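4-hydroxythreonine-4-phosphate dehydrogenase (PDB 6XMY) probably catalyses the NAD-dependent oxidation of 4-phosphooxy-L-threonine, a metal-dependent step in the biosynthesis of pyridoxine 5'-phosphate. Local coordinates at residues A[23-28]-A[47-52]; A[56-61]-A[72-77]. One frame throughout, in Å; residues are numbered along the deposited sequence.

How the contacts relate
From the N terminus the chain passes through strand 12-15 into helix 23-29, runs on through strand 37-41, and turns into helix 43-52, whose last two turns come back against the first helix in contact 1. Only after that loop is closed does contact 2 open: strand 58-61 follows helix 43-52 directly and pairs, after a 12-residue connection, with strand 74-79. The two contacts therefore stand in series, neither nested nor crossed, with centres about 11 Å apart. Packing joins them, for Leu28 reaches Ile57 and Phe59 while Glu47 lies against Phe59. Together they fasten two helices onto one face of the outermost parallel strands of this chain.

Contact 1 of 2, residues A[23-28]-A[47-52]; sequences GPDLCL and EARASE. With EDO (1,2-ethanediol), chain E.
Arg49 reaches from helix 43-52 across to Asp25 and Pro24 of helix 23-29. Its CB and CG both lie 3.9 Å from Leu28 CD1, and with CG anti to the backbone N (chi1 -172°) the chain starts out over that methyl. Bends at chi2 and chi3 then bring CD past the carboxylate of Asp25. NE donates to O2 of a 1,2-ethanediol, probably from the crystallisation liquor, and NH2 to its O1, 2.8 Å away. Glu52 OE1 makes a long salt bridge with Arg49 NE, 3.8 Å. NH1 gives Asp25 OD1 a salt-bridging hydrogen bond of 2.7 Å; the oxygen lies in the guanidinium plane, although the carboxylate plane is turned 58° from it. Pro24 CB approaches NH1 obliquely. The backbone carbonyls of Pro19 and Gly21 also accept from NH2 and NH1, which fixes the rotation of the guanidinium, and Gly307 N holds the other carboxylate oxygen of Asp25. Beside the charged pair, Leu28 CD1 comes within 3.4 Å of Ala50 N. The helix segments cross at -79° with axes 9.7 Å apart, a buried, steep helix-helix packing pinned by the Asp25-Arg49-Glu52 salt-bridge network in the alpha/beta fold of PdxA.

Contact 2 of 2, residues A[56-61]-A[72-77]; sequences SIKFLE and AGYLTV
Lys58 to Glu61 pair in parallel with Tyr74 to Val77, forming the outermost strand pair, within this chain, of the parallel beta-sheet in the N-terminal part of the PdxA alpha/beta fold. The bonding zigzags as parallel strands require: Lys58 and Leu60 each use both N and O, reaching Gly73 O and Leu75 N, then Leu75 O and Val77 N. Lys58 N to Gly73 O, at 3.0 Å, is nearly straight (173° at the hydrogen), whereas Leu60 N stands 29° out of the carbonyl plane of Leu75. CA-H...O contacts fill in between, among them Tyr74 CA to Lys58 O at 3.1 Å.

On the face of Phe59 the contacts are apolar. Leu75, its CG anti to the backbone N (chi1 -164°), runs beside the phenyl group and points the same way, which carries its CD2 to 4.0 Å from Phe59 CE1; Val77 CG2 comes in at the ring edge. Ile57, just before the strand, lays its CG2 over one ring face near the rim and also meets Leu75 CB. Leu28 of helix 23-29 and Leu43 and Glu47 of helix 43-52 pack on Phe59 from beyond, so the ring sits between the sheet and its covering helices.

The opposite face, lined by Lys58, Leu60, Tyr74 and Thr76, is more open to solvent. Here the Tyr74 ring is met obliquely from two neighbours: by Lys58 CB, and by Leu60 CD1 at 3.9 Å from Tyr74 CD2. Further inward, strand 37-41 flanks strand 74-79 and holds Thr76 by backbone bonding to Ile39, while Lys70 NZ bonds to Tyr74 O. The aliphatic run of Lys58 crosses the tyrosine at a slant before its end leads away, its CD lying 3.8 Å from Tyr74 OH.

Contact 1 of 2, residues A[23-28]-A[47-52]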
ATOM      1  N   GLY A  23       2.680  13.485   3.696  1.00  9.33           N
ATOM      2  CA  GLY A  23       3.529  12.413   4.178  1.00 10.43           C
ATOM      3  C   GLY A  23       4.370  12.808   5.383  1.00  8.87           C
ATOM      4  O   GLY A  23       4.361  12.126   6.416  1.00  9.07           O
ATOM      5  N   PRO A  24       5.131  13.908   5.276  1.00  9.04           N
ATOM      6  CA  PRO A  24       5.883  14.372   6.456  1.00  9.34           C
ATOM      7  C   PRO A  24       4.986  14.624   7.656  1.00  9.95           C
ATOM      8  O   PRO A  24       5.319  14.195   8.769  1.00  9.09           O
ATOM      9  CB  PRO A  24       6.570  15.647   5.947  1.00  9.91           C
ATOM     10  CG  PRO A  24       6.769  15.384   4.479  1.00  9.12           C
ATOM     11  CD  PRO A  24       5.507  14.655   4.057  1.00  8.36           C
ATOM     12  N   ASP A  25       3.833  15.279   7.443  1.00  9.70           N
ATOM     13  CA  ASP A  25       2.903  15.540   8.540  1.00 10.29           C
ATOM     14  C   ASP A  25       2.500  14.243   9.224  1.00  9.57           C
ATOM     15  O   ASP A  25       2.415  14.181  10.457  1.00 10.97           O
ATOM     16  CB  ASP A  25       1.633  16.228   8.021  1.00 10.61           C
ATOM     17  CG  ASP A  25       1.909  17.482   7.209  1.00 12.32           C
ATOM     18  OD1 ASP A  25       2.832  17.486   6.376  1.00 13.99           O
ATOM     19  OD2 ASP A  25       1.153  18.467   7.367  1.00 12.47           O
ATOM     20  N   LEU A  26       2.215  13.206   8.434  1.00  9.11           N
ATOM     21  CA  LEU A  26       1.785  11.932   8.995  1.00  8.88           C
ATOM     22  C   LEU A  26       2.901  11.262   9.781  1.00  9.61           C
ATOM     23  O   LEU A  26       2.643  10.630  10.810  1.00 10.82           O
ATOM     24  CB  LEU A  26       1.285  11.020   7.877  1.00  9.64           C
ATOM     25  CG  LEU A  26       0.009  11.536   7.201  1.00 10.86           C
ATOM     26  CD1 LEU A  26      -0.334  10.709   5.970  1.00 12.60           C
ATOM     27  CD2 LEU A  26      -1.133  11.532   8.206  1.00 14.08           C
ATOM     28  N   CYS A  27       4.144  11.385   9.308  1.00  8.58           N
ATOM     29  CA  CYS A  27       5.265  10.838  10.065  1.00  8.36           C
ATOM     30  C   CYS A  27       5.433  11.567  11.391  1.00  9.69           C
ATOM     31  O   CYS A  27       5.719  10.942  12.419  1.00 11.29           O
ATOM     32  CB  CYS A  27       6.541  10.913   9.232  1.00 10.13           C
ATOM     33  SG  CYS A  27       6.502   9.833   7.781  1.00 10.83           S
ATOM     34  N   LEU A  28       5.242  12.891  11.388  1.00  9.10           N
ATOM     35  CA  LEU A  28       5.339  13.652  12.626  1.00 10.70           C
ATOM     36  C   LEU A  28       4.270  13.223  13.619  1.00 13.05           C
ATOM     37  O   LEU A  28       4.512  13.236  14.830  1.00 14.06           O
ATOM     38  CB  LEU A  28       5.257  15.151  12.332  1.00 11.95           C
ATOM     39  CG  LEU A  28       6.387  15.709  11.465  1.00 12.18           C
ATOM     40  CD1 LEU A  28       6.113  17.149  11.066  1.00 11.95           C
ATOM     41  CD2 LEU A  28       7.747  15.607  12.182  1.00 13.83           C
ATOM     42  N   GLU A  47      11.754  18.983  10.651  1.00 10.85           N
ATOM     43  CA  GLU A  47      11.783  20.013  11.683  1.00 11.72           C
ATOM     44  C   GLU A  47      10.945  21.217  11.282  1.00 11.50           C
ATOM     45  O   GLU A  47      10.200  21.760  12.104  1.00 13.35           O
ATOM     46  CB  GLU A  47      13.226  20.441  11.981  1.00 13.86           C
ATOM     47  CG  GLU A  47      14.037  19.348  12.683  1.00 17.26           C
ATOM     48  CD  GLU A  47      15.542  19.597  12.694  1.00 24.42           C
ATOM     49  OE1 GLU A  47      16.027  20.440  11.918  1.00 28.36           O
ATOM     50  OE2 GLU A  47      16.242  18.916  13.472  1.00 28.81           O
ATOM     51  N   ALA A  48      11.056  21.645  10.020  1.00 11.43           N
ATOM     52  CA  ALA A  48      10.318  22.825   9.569  1.00 10.79           C
ATOM     53  C   ALA A  48       8.823  22.547   9.503  1.00 12.48           C
ATOM     54  O   ALA A  48       8.011  23.412   9.845  1.00 15.34           O
ATOM     55  CB  ALA A  48      10.833  23.286   8.204  1.00 13.08           C
ATOM     56  N   ARG A  49       8.440  21.346   9.060  1.00 12.18           N
ATOM     57  CA  ARG A  49       7.025  20.994   9.021  1.00 11.60           C
ATOM     58  C   ARG A  49       6.445  20.913  10.430  1.00 11.77           C
ATOM     59  O   ARG A  49       5.323  21.372  10.668  1.00 12.55           O
ATOM     60  CB  ARG A  49       6.836  19.693   8.238  1.00 10.07           C
ATOM     61  CG  ARG A  49       5.374  19.304   7.949  1.00 11.81           C
ATOM     62  CD  ARG A  49       4.661  20.297   7.002  1.00 11.53           C
ATOM     63  NE  ARG A  49       5.392  20.518   5.755  1.00 10.15           N
ATOM     64  CZ  ARG A  49       5.314  19.746   4.673  1.00  8.80           C
ATOM     65  NH1 ARG A  49       4.529  18.666   4.666  1.00 11.30           N
ATOM     66  NH2 ARG A  49       6.038  20.049   3.594  1.00 12.00           N
ATOM     67  N   ALA A  50       7.214  20.377  11.388  1.00 11.20           N
ATOM     68  CA  ALA A  50       6.761  20.355  12.777  1.00 11.74           C
ATOM     69  C   ALA A  50       6.531  21.771  13.296  1.00 11.75           C
ATOM     70  O   ALA A  50       5.536  22.047  13.981  1.00 12.63           O
ATOM     71  CB  ALA A  50       7.781  19.605  13.645  1.00 12.49           C
ATOM     72  N   SER A  51       7.446  22.685  12.981  1.00 12.89           N
ATOM     73  CA  SER A  51       7.257  24.077  13.376  0.58 14.28           C
ATOM     74  C   SER A  51       6.005  24.668  12.742  1.00 12.72           C
ATOM     75  O   SER A  51       5.240  25.372  13.410  1.00 15.15           O
ATOM     76  CB  SER A  51       8.488  24.898  13.003  0.58 15.16           C
ATOM     77  OG  SER A  51       9.594  24.533  13.808  0.58 19.05           O
ATOM     78  N   GLU A  52       5.781  24.399  11.452  1.00 13.34           N
ATOM     79  CA  GLU A  52       4.591  24.925  10.791  1.00 13.86           C
ATOM     80  C   GLU A  52       3.321  24.392  11.444  1.00 14.02           C
ATOM     81  O   GLU A  52       2.310  25.108  11.523  1.00 15.58           O
ATOM     82  CB  GLU A  52       4.625  24.567   9.304  1.00 15.27           C
ATOM     83  CG  GLU A  52       3.477  25.191   8.512  1.00 18.62           C
ATOM     84  CD  GLU A  52       3.492  24.840   7.027  1.00 22.26           C
ATOM     85  OE1 GLU A  52       4.325  24.016   6.604  1.00 26.48           O
ATOM     86  OE2 GLU A  52       2.662  25.397   6.283  1.00 26.07           O
TER
HETATM   87  C1  EDO E 404       8.406  22.731   5.134  1.00 25.67           C
HETATM   88  O1  EDO E 404       7.614  22.349   4.008  1.00 25.77           O
HETATM   89  C2  EDO E 404       7.594  23.687   5.990  1.00 24.77           C
HETATM   90  O2  EDO E 404       6.461  22.972   6.482  1.00 23.44           O

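Contact 2 of 2, residues A[56-61]-A[72-77]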
ATOM      1  N   SER A  56       5.759  20.213  19.106  1.00 16.22           N
ATOM      2  CA  SER A  56       7.007  20.167  19.866  0.54 16.97           C
ATOM      3  C   SER A  56       7.508  18.726  19.845  1.00 16.55           C
ATOM      4  O   SER A  56       6.992  17.868  20.564  1.00 19.41           O
ATOM      5  CB  SER A  56       6.784  20.661  21.291  0.54 18.42           C
ATOM      6  OG  SER A  56       6.410  22.030  21.307  0.54 21.32           O
ATOM      7  N   ILE A  57       8.517  18.466  19.018  1.00 14.67           N
ATOM      8  CA  ILE A  57       9.069  17.130  18.830  1.00 14.97           C
ATOM      9  C   ILE A  57      10.572  17.204  19.014  1.00 14.97           C
ATOM     10  O   ILE A  57      11.218  18.150  18.547  1.00 18.35           O
ATOM     11  CB  ILE A  57       8.741  16.591  17.421  1.00 13.29           C
ATOM     12  CG1 ILE A  57       7.232  16.432  17.251  1.00 14.76           C
ATOM     13  CG2 ILE A  57       9.446  15.266  17.159  1.00 13.84           C
ATOM     14  CD1 ILE A  57       6.803  16.173  15.831  1.00 16.95           C
ATOM     15  N   LYS A  58      11.135  16.201  19.683  1.00 14.04           N
ATOM     16  CA  LYS A  58      12.580  16.070  19.789  1.00 14.75           C
ATOM     17  C   LYS A  58      13.047  15.031  18.778  1.00 14.60           C
ATOM     18  O   LYS A  58      12.598  13.880  18.804  1.00 16.34           O
ATOM     19  CB  LYS A  58      12.991  15.686  21.207  1.00 15.64           C
ATOM     20  CG  LYS A  58      12.735  16.807  22.213  1.00 16.90           C
ATOM     21  CD  LYS A  58      12.949  16.341  23.633  1.00 18.83           C
ATOM     22  CE  LYS A  58      12.484  17.382  24.633  1.00 20.98           C
ATOM     23  NZ  LYS A  58      13.149  18.691  24.419  1.00 22.48           N
ATOM     24  N   PHE A  59      13.936  15.435  17.890  1.00 13.60           N
ATOM     25  CA  PHE A  59      14.390  14.576  16.809  1.00 12.76           C
ATOM     26  C   PHE A  59      15.718  13.929  17.165  1.00 13.37           C
ATOM     27  O   PHE A  59      16.637  14.591  17.665  1.00 17.44           O
ATOM     28  CB  PHE A  59      14.552  15.386  15.524  1.00 13.19           C
ATOM     29  CG  PHE A  59      13.257  15.936  14.994  1.00 14.38           C
ATOM     30  CD1 PHE A  59      12.470  15.181  14.137  1.00 13.89           C
ATOM     31  CD2 PHE A  59      12.818  17.197  15.372  1.00 15.34           C
ATOM     32  CE1 PHE A  59      11.271  15.683  13.658  1.00 15.15           C
ATOM     33  CE2 PHE A  59      11.625  17.705  14.885  1.00 14.31           C
ATOM     34  CZ  PHE A  59      10.852  16.946  14.029  1.00 14.91           C
ATOM     35  N   LEU A  60      15.819  12.633  16.891  1.00 11.36           N
ATOM     36  CA  LEU A  60      17.062  11.896  17.047  1.00 11.64           C
ATOM     37  C   LEU A  60      17.479  11.366  15.687  1.00 10.62           C
ATOM     38  O   LEU A  60      16.641  10.913  14.906  1.00 12.26           O
ATOM     39  CB  LEU A  60      16.865  10.706  17.995  1.00 13.24           C
ATOM     40  CG  LEU A  60      16.480  11.028  19.440  1.00 15.03           C
ATOM     41  CD1 LEU A  60      16.031   9.773  20.166  1.00 14.94           C
ATOM     42  CD2 LEU A  60      17.643  11.675  20.165  1.00 16.61           C
ATOM     43  N   GLU A  61      18.771  11.410  15.394  1.00 11.78           N
ATOM     44  CA  GLU A  61      19.261  10.749  14.199  1.00 10.78           C
ATOM     45  C   GLU A  61      19.452   9.261  14.471  1.00 11.08           C
ATOM     46  O   GLU A  61      19.984   8.863  15.513  1.00 12.64           O
ATOM     47  CB  GLU A  61      20.560  11.392  13.718  1.00 14.15           C
ATOM     48  CG  GLU A  61      20.334  12.824  13.235  1.00 17.74           C
ATOM     49  CD  GLU A  61      21.544  13.408  12.543  1.00 24.38           C
ATOM     50  OE1 GLU A  61      22.489  12.651  12.242  1.00 27.09           O
ATOM     51  OE2 GLU A  61      21.547  14.631  12.301  1.00 28.31           O
ATOM     52  N   ALA A  72       7.514   8.301  23.569  1.00 18.31           N
ATOM     53  CA  ALA A  72       6.648   9.389  23.129  1.00 17.21           C
ATOM     54  C   ALA A  72       7.391  10.720  23.191  1.00 17.62           C
ATOM     55  O   ALA A  72       8.193  10.963  24.098  1.00 19.40           O
ATOM     56  CB  ALA A  72       5.400   9.444  24.014  1.00 19.56           C
ATOM     57  N   GLY A  73       7.133  11.582  22.203  1.00 15.38           N
ATOM     58  CA  GLY A  73       7.755  12.886  22.133  1.00 16.71           C
ATOM     59  C   GLY A  73       9.052  12.931  21.357  1.00 15.87           C
ATOM     60  O   GLY A  73       9.569  14.030  21.100  1.00 18.00           O
ATOM     61  N   TYR A  74       9.591  11.779  20.973  1.00 14.95           N
ATOM     62  CA  TYR A  74      10.787  11.701  20.155  1.00 15.16           C
ATOM     63  C   TYR A  74      10.437  11.121  18.796  1.00 14.88           C
ATOM     64  O   TYR A  74       9.470  10.363  18.647  1.00 16.84           O
ATOM     65  CB  TYR A  74      11.855  10.831  20.823  1.00 15.55           C
ATOM     66  CG  TYR A  74      12.384  11.453  22.087  1.00 14.89           C
ATOM     67  CD1 TYR A  74      11.689  11.336  23.287  1.00 16.20           C
ATOM     68  CD2 TYR A  74      13.570  12.178  22.081  1.00 15.12           C
ATOM     69  CE1 TYR A  74      12.169  11.911  24.445  1.00 14.48           C
ATOM     70  CE2 TYR A  74      14.051  12.757  23.237  1.00 15.12           C
ATOM     71  CZ  TYR A  74      13.351  12.619  24.408  1.00 16.57           C
ATOM     72  OH  TYR A  74      13.840  13.195  25.550  1.00 18.52           O
ATOM     73  N   LEU A  75      11.209  11.511  17.795  1.00 12.13           N
ATOM     74  CA  LEU A  75      11.077  10.925  16.475  1.00 11.49           C
ATOM     75  C   LEU A  75      12.478  10.669  15.951  1.00  8.99           C
ATOM     76  O   LEU A  75      13.310  11.585  15.917  1.00 11.35           O
ATOM     77  CB  LEU A  75      10.314  11.861  15.537  1.00 11.62           C
ATOM     78  CG  LEU A  75       9.806  11.173  14.271  1.00 12.65           C
ATOM     79  CD1 LEU A  75       8.808  10.070  14.586  1.00 13.13           C
ATOM     80  CD2 LEU A  75       9.176  12.234  13.402  1.00 14.05           C
ATOM     81  N   THR A  76      12.739   9.428  15.562  1.00 10.05           N
ATOM     82  CA  THR A  76      14.039   9.035  15.047  1.00 10.37           C
ATOM     83  C   THR A  76      14.004   9.063  13.528  1.00  9.34           C
ATOM     84  O   THR A  76      13.066   8.537  12.914  1.00  9.80           O
ATOM     85  CB  THR A  76      14.414   7.647  15.566  1.00 10.35           C
ATOM     86  OG1 THR A  76      14.576   7.715  16.992  1.00 12.91           O
ATOM     87  CG2 THR A  76      15.722   7.159  14.929  1.00 10.95           C
ATOM     88  N   VAL A  77      15.015   9.696  12.931  1.00  8.76           N
ATOM     89  CA  VAL A  77      15.057   9.968  11.503  1.00  9.60           C
ATOM     90  C   VAL A  77      16.345   9.409  10.925  1.00  8.10           C
ATOM     91  O   VAL A  77      17.422   9.583  11.511  1.00 10.75           O
ATOM     92  CB  VAL A  77      14.971  11.491  11.237  1.00 10.13           C
ATOM     93  CG1 VAL A  77      15.027  11.794   9.737  1.00  9.83           C
ATOM     94  CG2 VAL A  77      13.725  12.097  11.895  1.00 11.95           C
TER